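Local coordinates for protein MxaA (Stigmatella aurantiaca, PDB 4W4T) that probably releases the carrier-bound myxalamid chain as a primary alcohol by NADPH-dependent reduction, in the terminal reductase domain of a hybrid polyketide-peptide synthetase, at residues A[45-50]-A[180-185]; A[275-280]-A[332-337]; A[67-72]-A[106-111]. One frame throughout, in Å; residues are numbered along the deposited sequence.

Interaction 1: A[45-50]-A[180-185]; sequences GKALPP and TRIKPL
Leu-48 and Arg-181 face each other in a single backbone bridge, their CA atoms 4.2 Å apart. Leu-48 uses both its peptide groups: its N donates to Thr-180 O, and its O receives Ile-182 N at 2.8 Å in a nearly straight bond (178° at the hydrogen). Beside these bonds the apolar side chains sort themselves along Ile-182. Its CG1 lies next to the backbone N and anti to the carbonyl carbon (chi1 -59°), which, with chi2 at -48°, brings CD1 to Ala-47 CB at 3.6 Å, while the CG2 branch runs alongside the ring of Pro-50, whose CD is 3.8 Å from Ile-182 CB. Alanine is small enough to sit close to the strand-like backbone, and the prolines, with phi restricted by their rings, suit an extended segment. An alanine in place of Ile-182 keeps CB against Pro-50 CD but lacks both branches, and would probably leave a gap beside Ala-47 CB and weaken the cover over the Pro-50 ring. A water joins the two segments next to the bridge: it accepts from Arg-181 NH1 at 2.7 Å, in the plane of the guanidinium, and lies within hydrogen-bonding distance of Pro-49 O and Ile-182 O. Further out, Arg-181 forms a salt bridge with Asp-144, and Lys-183 NZ turns back to Arg-181 O at 2.9 Å while also reaching Leu-176 O and Ser-140 O. The whole is a surface contact in which the segment leading to strand 57-61 is pinned to the loop between helix 159-177 and strand 185-188, a helix-to-strand connection of the Rossmann fold.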
loop_
_atom_site.group_PDB
_atom_site.type_symbol
_atom_site.label_atom_id
_atom_site.label_comp_id
_atom_site.label_asym_id
_atom_site.label_seq_id
_atom_site.Cartn_x
_atom_site.Cartn_y
_atom_site.Cartn_z
ATOM N N GLY A 45 -16.544 1.100 41.585
ATOM C CA GLY A 45 -15.861 1.393 42.834
ATOM C C GLY A 45 -16.670 2.347 43.693
ATOM O O GLY A 45 -17.847 2.100 43.951
ATOM N N LYS A 46 -16.041 3.452 44.089
ATOM C CA LYS A 46 -16.659 4.471 44.931
ATOM C C LYS A 46 -17.069 5.704 44.142
ATOM O O LYS A 46 -17.414 6.725 44.730
ATOM C CB LYS A 46 -15.699 4.898 46.048
ATOM C CG LYS A 46 -15.205 3.767 46.930
ATOM C CD LYS A 46 -16.329 3.196 47.785
ATOM C CE LYS A 46 -16.403 1.677 47.670
ATOM N NZ LYS A 46 -15.087 1.064 47.313
ATOM N N ALA A 47 -17.031 5.626 42.814
ATOM C CA ALA A 47 -17.340 6.795 42.003
ATOM C C ALA A 47 -18.767 7.283 42.262
ATOM O O ALA A 47 -19.651 6.490 42.587
ATOM C CB ALA A 47 -17.140 6.490 40.517
ATOM N N LEU A 48 -18.974 8.588 42.125
ATOM C CA LEU A 48 -20.291 9.193 42.338
ATOM C C LEU A 48 -21.252 8.735 41.250
ATOM O O LEU A 48 -20.815 8.391 40.155
ATOM C CB LEU A 48 -20.191 10.719 42.340
ATOM C CG LEU A 48 -19.240 11.349 43.356
ATOM C CD1 LEU A 48 -19.356 12.864 43.319
ATOM C CD2 LEU A 48 -19.492 10.814 44.749
ATOM N N PRO A 49 -22.564 8.726 41.549
ATOM C CA PRO A 49 -23.537 8.228 40.567
ATOM C C PRO A 49 -23.649 9.111 39.335
ATOM O O PRO A 49 -23.277 10.284 39.357
ATOM C CB PRO A 49 -24.857 8.204 41.357
ATOM C CG PRO A 49 -24.651 9.157 42.490
ATOM C CD PRO A 49 -23.192 9.059 42.840
ATOM N N PRO A 50 -24.169 8.546 38.233
ATOM C CA PRO A 50 -24.258 9.340 37.013
ATOM C C PRO A 50 -25.262 10.458 37.179
ATOM O O PRO A 50 -26.090 10.381 38.088
ATOM C CB PRO A 50 -24.737 8.326 35.961
ATOM C CG PRO A 50 -25.394 7.241 36.749
ATOM C CD PRO A 50 -24.646 7.167 38.044
ATOM N N THR A 180 -13.808 9.290 39.316
ATOM C CA THR A 180 -14.445 10.364 40.067
ATOM C C THR A 180 -15.947 10.150 40.153
ATOM O O THR A 180 -16.495 9.915 41.231
ATOM C CB THR A 180 -14.169 11.738 39.429
ATOM O OG1 THR A 180 -12.754 11.942 39.322
ATOM C CG2 THR A 180 -14.774 12.849 40.274
ATOM N N ARG A 181 -16.609 10.230 39.005
ATOM C CA ARG A 181 -18.053 10.030 38.935
ATOM C C ARG A 181 -18.448 9.358 37.623
ATOM O O ARG A 181 -17.828 9.584 36.585
ATOM C CB ARG A 181 -18.793 11.351 39.095
ATOM C CG ARG A 181 -18.462 12.420 38.067
ATOM C CD ARG A 181 -19.211 13.690 38.459
ATOM N NE ARG A 181 -19.098 14.782 37.511
ATOM C CZ ARG A 181 -19.946 14.974 36.508
ATOM N NH1 ARG A 181 -20.944 14.121 36.328
ATOM N NH2 ARG A 181 -19.800 16.011 35.698
ATOM N N ILE A 182 -19.477 8.526 37.703
ATOM C CA ILE A 182 -19.917 7.700 36.580
ATOM C C ILE A 182 -20.410 8.514 35.399
ATOM O O ILE A 182 -21.182 9.466 35.556
ATOM C CB ILE A 182 -21.027 6.726 37.021
ATOM C CG1 ILE A 182 -20.514 5.821 38.137
ATOM C CG2 ILE A 182 -21.543 5.892 35.825
ATOM C CD1 ILE A 182 -19.157 5.220 37.831
ATOM N N LYS A 183 -19.952 8.135 34.204
ATOM C CA LYS A 183 -20.334 8.812 32.982
ATOM C C LYS A 183 -20.858 7.804 31.960
ATOM O O LYS A 183 -20.115 6.931 31.508
ATOM C CB LYS A 183 -19.149 9.588 32.396
ATOM C CG LYS A 183 -18.447 10.492 33.399
ATOM C CD LYS A 183 -17.214 11.146 32.798
ATOM C CE LYS A 183 -16.369 11.874 33.885
ATOM N NZ LYS A 183 -15.898 10.941 34.953
ATOM N N PRO A 184 -22.140 7.918 31.595
ATOM C CA PRO A 184 -22.638 7.038 30.533
ATOM C C PRO A 184 -21.812 7.168 29.261
ATOM O O PRO A 184 -21.301 8.252 28.910
ATOM C CB PRO A 184 -24.074 7.525 30.316
ATOM C CG PRO A 184 -24.473 8.052 31.666
ATOM C CD PRO A 184 -23.219 8.719 32.197
ATOM N N LEU A 185 -21.683 6.039 28.576
ATOM C CA LEU A 185 -20.845 5.943 27.403
ATOM C C LEU A 185 -21.642 5.484 26.189
ATOM O O LEU A 185 -22.240 4.415 26.202
ATOM C CB LEU A 185 -19.696 4.978 27.658
ATOM C CG LEU A 185 -18.949 4.590 26.381
ATOM C CD1 LEU A 185 -18.185 5.787 25.822
ATOM C CD2 LEU A 185 -18.035 3.419 26.657
HETATM O O HOH W 1 -21.569 11.694 37.315
#

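Interaction 2: A[275-280]-A[332-337]; sequences APSVDA and LRVLPY
With CG anti to its backbone N (chi1 -179°), Tyr-337 sends its ring back to Pro-276 and Val-278, and Val-334, whose CG1 is likewise anti to N, sets that methyl against Ser-277 CB at 3.6 Å. These side chains flank a small two-stranded parallel sheet, separate from the large Rossmann sheet, formed by strands 274-277 and 333-336. The axes of the short segments are 4.5 Å apart at their closest and cross at -49°, a pronounced twist. Ala-275 is gripped through both its peptide groups: its N donates to Arg-333 O at 2.8 Å, and its O accepts Leu-335 N at 3.0 Å. Ser-277 N then reaches Leu-335 O at 2.9 Å, approaching tilted 35° from the carbonyl plane. Pro-276, between Ala-275 and Ser-277, has no N-H to satisfy, which suits a position where the neighbouring strand bonds to the residues before and after it; its CA-H instead points to Leu-335 O. Small Ala-275 suits a buried place, its CB meeting Leu-332 CD1, with Trp-322 of helix 318-328 and Cys-269 of helix 261-272 packed nearby. Pro-336 occupies the N-cap position, where its rigid ring fits the change from strand to helix 337-348, and Tyr-337, the first residue of that helix, lays a ring carbon against the first strand. This CD1 meets two neighbours at 3.7 Å: Pro-276 CB at the ring edge, near its plane, and Val-278 CG1, which comes in obliquely.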
loop_
_atom_site.group_PDB
_atom_site.type_symbol
_atom_site.label_atom_id
_atom_site.label_comp_id
_atom_site.label_asym_id
_atom_site.label_seq_id
_atom_site.Cartn_x
_atom_site.Cartn_y
_atom_site.Cartn_z
ATOM N N ALA A 275 -17.482 -2.303 -14.098
ATOM C CA ALA A 275 -17.818 -2.556 -12.694
ATOM C C ALA A 275 -18.017 -4.051 -12.487
ATOM O O ALA A 275 -18.357 -4.768 -13.439
ATOM C CB ALA A 275 -19.072 -1.783 -12.296
ATOM N N PRO A 276 -17.810 -4.532 -11.249
ATOM C CA PRO A 276 -17.908 -5.969 -10.988
ATOM C C PRO A 276 -19.321 -6.408 -10.656
ATOM O O PRO A 276 -20.038 -5.681 -9.965
ATOM C CB PRO A 276 -16.991 -6.156 -9.775
ATOM C CG PRO A 276 -17.125 -4.875 -9.032
ATOM C CD PRO A 276 -17.281 -3.801 -10.076
ATOM N N SER A 277 -19.724 -7.577 -11.135
ATOM C CA SER A 277 -20.957 -8.162 -10.648
ATOM C C SER A 277 -20.591 -8.937 -9.389
ATOM O O SER A 277 -19.880 -9.935 -9.442
ATOM C CB SER A 277 -21.624 -9.061 -11.697
ATOM O OG SER A 277 -20.736 -10.055 -12.168
ATOM N N VAL A 278 -21.017 -8.429 -8.243
ATOM C CA VAL A 278 -20.796 -9.121 -6.987
ATOM C C VAL A 278 -22.157 -9.572 -6.479
ATOM O O VAL A 278 -23.172 -8.950 -6.800
ATOM C CB VAL A 278 -20.084 -8.231 -5.958
ATOM C CG1 VAL A 278 -18.700 -7.842 -6.465
ATOM C CG2 VAL A 278 -20.904 -6.987 -5.673
ATOM N N ASP A 279 -22.202 -10.665 -5.729
ATOM C CA ASP A 279 -23.501 -11.158 -5.276
ATOM C C ASP A 279 -23.884 -10.670 -3.873
ATOM O O ASP A 279 -24.876 -11.115 -3.322
ATOM C CB ASP A 279 -23.547 -12.686 -5.317
ATOM C CG ASP A 279 -22.366 -13.331 -4.623
ATOM O OD1 ASP A 279 -21.797 -12.717 -3.695
ATOM O OD2 ASP A 279 -22.012 -14.469 -5.002
ATOM N N ALA A 280 -23.108 -9.751 -3.304
ATOM C CA ALA A 280 -23.417 -9.241 -1.969
ATOM C C ALA A 280 -24.716 -8.433 -1.927
ATOM O O ALA A 280 -25.132 -7.842 -2.927
ATOM C CB ALA A 280 -22.269 -8.388 -1.457
ATOM N N LEU A 332 -20.729 1.860 -17.856
ATOM C CA LEU A 332 -20.202 0.768 -17.054
ATOM C C LEU A 332 -20.505 -0.573 -17.712
ATOM O O LEU A 332 -21.659 -1.014 -17.758
ATOM C CB LEU A 332 -20.789 0.805 -15.635
ATOM C CG LEU A 332 -20.388 1.946 -14.696
ATOM C CD1 LEU A 332 -21.138 1.801 -13.376
ATOM C CD2 LEU A 332 -18.872 1.981 -14.448
ATOM N N ARG A 333 -19.469 -1.216 -18.240
ATOM C CA ARG A 333 -19.570 -2.621 -18.614
ATOM C C ARG A 333 -19.524 -3.437 -17.339
ATOM O O ARG A 333 -18.874 -3.039 -16.370
ATOM C CB ARG A 333 -18.431 -3.044 -19.554
ATOM C CG ARG A 333 -18.313 -2.230 -20.817
ATOM C CD ARG A 333 -17.301 -2.857 -21.783
ATOM N NE ARG A 333 -16.049 -3.177 -21.106
ATOM C CZ ARG A 333 -15.103 -2.289 -20.826
ATOM N NH1 ARG A 333 -15.257 -1.019 -21.186
ATOM N NH2 ARG A 333 -14.002 -2.672 -20.190
ATOM N N VAL A 334 -20.213 -4.566 -17.310
ATOM C CA VAL A 334 -20.147 -5.419 -16.129
ATOM C C VAL A 334 -19.323 -6.672 -16.397
ATOM O O VAL A 334 -19.476 -7.322 -17.429
ATOM C CB VAL A 334 -21.542 -5.827 -15.644
ATOM C CG1 VAL A 334 -21.435 -6.692 -14.399
ATOM C CG2 VAL A 334 -22.347 -4.597 -15.330
ATOM N N LEU A 335 -18.462 -7.002 -15.449
ATOM C CA LEU A 335 -17.638 -8.198 -15.506
ATOM C C LEU A 335 -17.706 -8.982 -14.207
ATOM O O LEU A 335 -17.843 -8.395 -13.126
ATOM C CB LEU A 335 -16.181 -7.832 -15.771
ATOM C CG LEU A 335 -15.740 -7.236 -17.093
ATOM C CD1 LEU A 335 -14.276 -6.859 -16.938
ATOM C CD2 LEU A 335 -15.929 -8.247 -18.219
ATOM N N PRO A 336 -17.576 -10.312 -14.300
ATOM C CA PRO A 336 -17.384 -11.129 -13.101
ATOM C C PRO A 336 -16.284 -10.522 -12.225
ATOM O O PRO A 336 -15.341 -9.939 -12.777
ATOM C CB PRO A 336 -16.960 -12.487 -13.667
ATOM C CG PRO A 336 -17.572 -12.536 -15.019
ATOM C CD PRO A 336 -17.577 -11.120 -15.535
ATOM N N TYR A 337 -16.414 -10.636 -10.905
ATOM C CA TYR A 337 -15.505 -9.941 -9.988
ATOM C C TYR A 337 -14.036 -10.266 -10.232
ATOM O O TYR A 337 -13.170 -9.386 -10.139
ATOM C CB TYR A 337 -15.839 -10.257 -8.528
ATOM C CG TYR A 337 -14.923 -9.520 -7.581
ATOM C CD1 TYR A 337 -15.102 -8.172 -7.332
ATOM C CD2 TYR A 337 -13.854 -10.163 -6.970
ATOM C CE1 TYR A 337 -14.259 -7.488 -6.491
ATOM C CE2 TYR A 337 -13.000 -9.480 -6.125
ATOM C CZ TYR A 337 -13.210 -8.144 -5.893
ATOM O OH TYR A 337 -12.370 -7.452 -5.051
#

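Interaction 3: A[67-72]-A[106-111]; sequences LGAFLL and YSLWNE
Leu-108 sets one methyl almost exactly over the middle of the Phe-70 ring: CD1 stands 3.6 Å from the ring centroid and only 8° off the normal, a well-centred CH-pi contact. Its CG lies beside the backbone N and anti to the carbonyl carbon (chi1 -66°), and from there the side chain crosses that of Phe-70 at about a right angle, bringing CD2 to the CD2 and CE2 atoms of the ring as well. The same CD1 methyl reaches Ala-69 CB at 3.8 Å, lodging between the helix backbone and the phenyl face. An alanine suits this helical turn because its short side chain lets both loop residues come close, Tyr-106 CD2 also lying 3.7 Å from Ala-69 CB. The two aromatic rings meet obliquely, their centroids 5.7 Å apart and planes at 37°, with Phe-70 CZ 3.8 Å from Tyr-106 CB. Ser-107, at positive phi, is the C-prime residue of a Schellman motif ending helix 92-105; the reversal there brings Tyr-106 and Leu-108 onto the same helix face. Phe-66, an NADPH-binding residue seen with the cofactor in this protein, meets the rings of both Phe-70 and Tyr-106, edge-to-face with the latter, while Val-287 and Ser-291 of helix 287-298 also pack on Phe-70. Helix 66-78 carries part of the cofactor site at its start. Between these two segments the contact is made by apolar groups throughout, so this part of the helix's packing rests on the fit of shapes rather than on charge or hydrogen bonding.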
loop_
_atom_site.group_PDB
_atom_site.type_symbol
_atom_site.label_atom_id
_atom_site.label_comp_id
_atom_site.label_asym_id
_atom_site.label_seq_id
_atom_site.Cartn_x
_atom_site.Cartn_y
_atom_site.Cartn_z
ATOM N N LEU A 67 -17.955 10.863 10.206
ATOM C CA LEU A 67 -19.099 10.702 11.113
ATOM C C LEU A 67 -19.062 11.711 12.260
ATOM O O LEU A 67 -20.084 12.285 12.631
ATOM C CB LEU A 67 -19.149 9.287 11.684
ATOM C CG LEU A 67 -20.296 9.014 12.669
ATOM C CD1 LEU A 67 -21.657 9.314 12.043
ATOM C CD2 LEU A 67 -20.220 7.572 13.120
ATOM N N GLY A 68 -17.868 11.923 12.813
ATOM C CA GLY A 68 -17.708 12.829 13.943
ATOM C C GLY A 68 -18.204 14.245 13.700
ATOM O O GLY A 68 -18.762 14.867 14.599
ATOM N N ALA A 69 -17.994 14.758 12.491
ATOM C CA ALA A 69 -18.474 16.091 12.131
ATOM C C ALA A 69 -19.996 16.187 12.262
ATOM O O ALA A 69 -20.525 17.136 12.828
ATOM C CB ALA A 69 -18.040 16.445 10.716
ATOM N N PHE A 70 -20.697 15.187 11.734
ATOM C CA PHE A 70 -22.152 15.188 11.755
ATOM C C PHE A 70 -22.672 14.945 13.159
ATOM O O PHE A 70 -23.635 15.573 13.590
ATOM C CB PHE A 70 -22.694 14.145 10.762
ATOM C CG PHE A 70 -22.397 14.486 9.337
ATOM C CD1 PHE A 70 -21.167 14.180 8.775
ATOM C CD2 PHE A 70 -23.336 15.151 8.566
ATOM C CE1 PHE A 70 -20.879 14.514 7.467
ATOM C CE2 PHE A 70 -23.065 15.490 7.255
ATOM C CZ PHE A 70 -21.840 15.171 6.696
ATOM N N LEU A 71 -22.010 14.049 13.887
ATOM C CA LEU A 71 -22.342 13.813 15.283
ATOM C C LEU A 71 -22.179 15.099 16.096
ATOM O O LEU A 71 -23.019 15.429 16.928
ATOM C CB LEU A 71 -21.455 12.697 15.846
ATOM C CG LEU A 71 -21.877 11.900 17.077
ATOM C CD1 LEU A 71 -23.345 11.490 16.999
ATOM C CD2 LEU A 71 -20.980 10.652 17.191
ATOM N N LEU A 72 -21.113 15.842 15.844
ATOM C CA LEU A 72 -20.922 17.083 16.596
ATOM C C LEU A 72 -22.046 18.073 16.293
ATOM O O LEU A 72 -22.666 18.630 17.208
ATOM C CB LEU A 72 -19.574 17.708 16.283
ATOM C CG LEU A 72 -19.351 19.068 16.947
ATOM C CD1 LEU A 72 -19.634 19.003 18.447
ATOM C CD2 LEU A 72 -17.948 19.567 16.665
ATOM N N TYR A 106 -17.912 19.855 5.246
ATOM C CA TYR A 106 -19.157 19.125 5.002
ATOM C C TYR A 106 -20.365 20.045 5.063
ATOM O O TYR A 106 -21.496 19.586 5.209
ATOM C CB TYR A 106 -19.312 17.976 6.003
ATOM C CG TYR A 106 -18.136 17.036 5.960
ATOM C CD1 TYR A 106 -17.813 16.355 4.789
ATOM C CD2 TYR A 106 -17.332 16.844 7.073
ATOM C CE1 TYR A 106 -16.724 15.505 4.731
ATOM C CE2 TYR A 106 -16.247 15.993 7.028
ATOM C CZ TYR A 106 -15.943 15.325 5.857
ATOM O OH TYR A 106 -14.858 14.477 5.810
ATOM N N SER A 107 -20.110 21.346 4.954
ATOM C CA SER A 107 -21.156 22.364 5.014
ATOM C C SER A 107 -21.999 22.277 6.274
ATOM O O SER A 107 -23.203 22.517 6.234
ATOM C CB SER A 107 -22.058 22.266 3.778
ATOM O OG SER A 107 -21.289 22.452 2.610
ATOM N N LEU A 108 -21.356 21.948 7.396
ATOM C CA LEU A 108 -22.044 21.842 8.673
ATOM C C LEU A 108 -21.778 23.026 9.594
ATOM O O LEU A 108 -22.442 23.167 10.621
ATOM C CB LEU A 108 -21.634 20.563 9.397
ATOM C CG LEU A 108 -22.048 19.238 8.757
ATOM C CD1 LEU A 108 -21.244 18.103 9.373
ATOM C CD2 LEU A 108 -23.542 19.009 8.948
ATOM N N TRP A 109 -20.816 23.869 9.238
ATOM C CA TRP A 109 -20.442 24.956 10.132
ATOM C C TRP A 109 -21.383 26.155 10.094
ATOM O O TRP A 109 -21.788 26.620 9.025
ATOM C CB TRP A 109 -19.027 25.446 9.846
ATOM C CG TRP A 109 -18.636 26.502 10.824
ATOM C CD1 TRP A 109 -18.545 27.844 10.595
ATOM C CD2 TRP A 109 -18.341 26.309 12.212
ATOM N NE1 TRP A 109 -18.190 28.497 11.753
ATOM C CE2 TRP A 109 -18.057 27.576 12.758
ATOM C CE3 TRP A 109 -18.275 25.185 13.041
ATOM C CZ2 TRP A 109 -17.713 27.748 14.095
ATOM C CZ3 TRP A 109 -17.939 25.358 14.368
ATOM C CH2 TRP A 109 -17.659 26.629 14.882
ATOM N N ASN A 110 -21.739 26.626 11.290
ATOM C CA ASN A 110 -22.306 27.961 11.490
ATOM C C ASN A 110 -21.748 28.528 12.792
ATOM O O ASN A 110 -21.578 27.803 13.766
ATOM C CB ASN A 110 -23.828 27.939 11.518
ATOM C CG ASN A 110 -24.380 27.125 12.664
ATOM O OD1 ASN A 110 -24.515 27.633 13.778
ATOM N ND2 ASN A 110 -24.702 25.856 12.405
ATOM N N GLU A 111 -21.502 29.832 12.828
ATOM C CA GLU A 111 -20.737 30.404 13.937
ATOM C C GLU A 111 -21.455 30.326 15.286
ATOM O O GLU A 111 -20.822 30.481 16.331
ATOM C CB GLU A 111 -20.346 31.846 13.620
ATOM C CG GLU A 111 -18.986 31.948 12.949
ATOM C CD GLU A 111 -17.838 31.582 13.886
ATOM O OE1 GLU A 111 -17.977 31.778 15.113
ATOM O OE2 GLU A 111 -16.797 31.079 13.397
#

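The three contacts grade from surface to partly buried. Interaction 1, at the surface, and interaction 2, partly buried, lie on opposite sides of the chain's centre, about 52 Å between centres, and both rely on backbone hydrogen bonds: one isolated bridge between loops in the first, a short parallel pair outside the main sheet in the second. Interaction 3, closest to the chain's centre, joins a helix and a loop by side chains alone and adjoins the NADPH site, from which the other two are remote. Interactions 1 and 3 both belong to the Rossmann part, but no helix or strand is shared between any two of the contacts. Charged groups and a water matter chiefly in interaction 1.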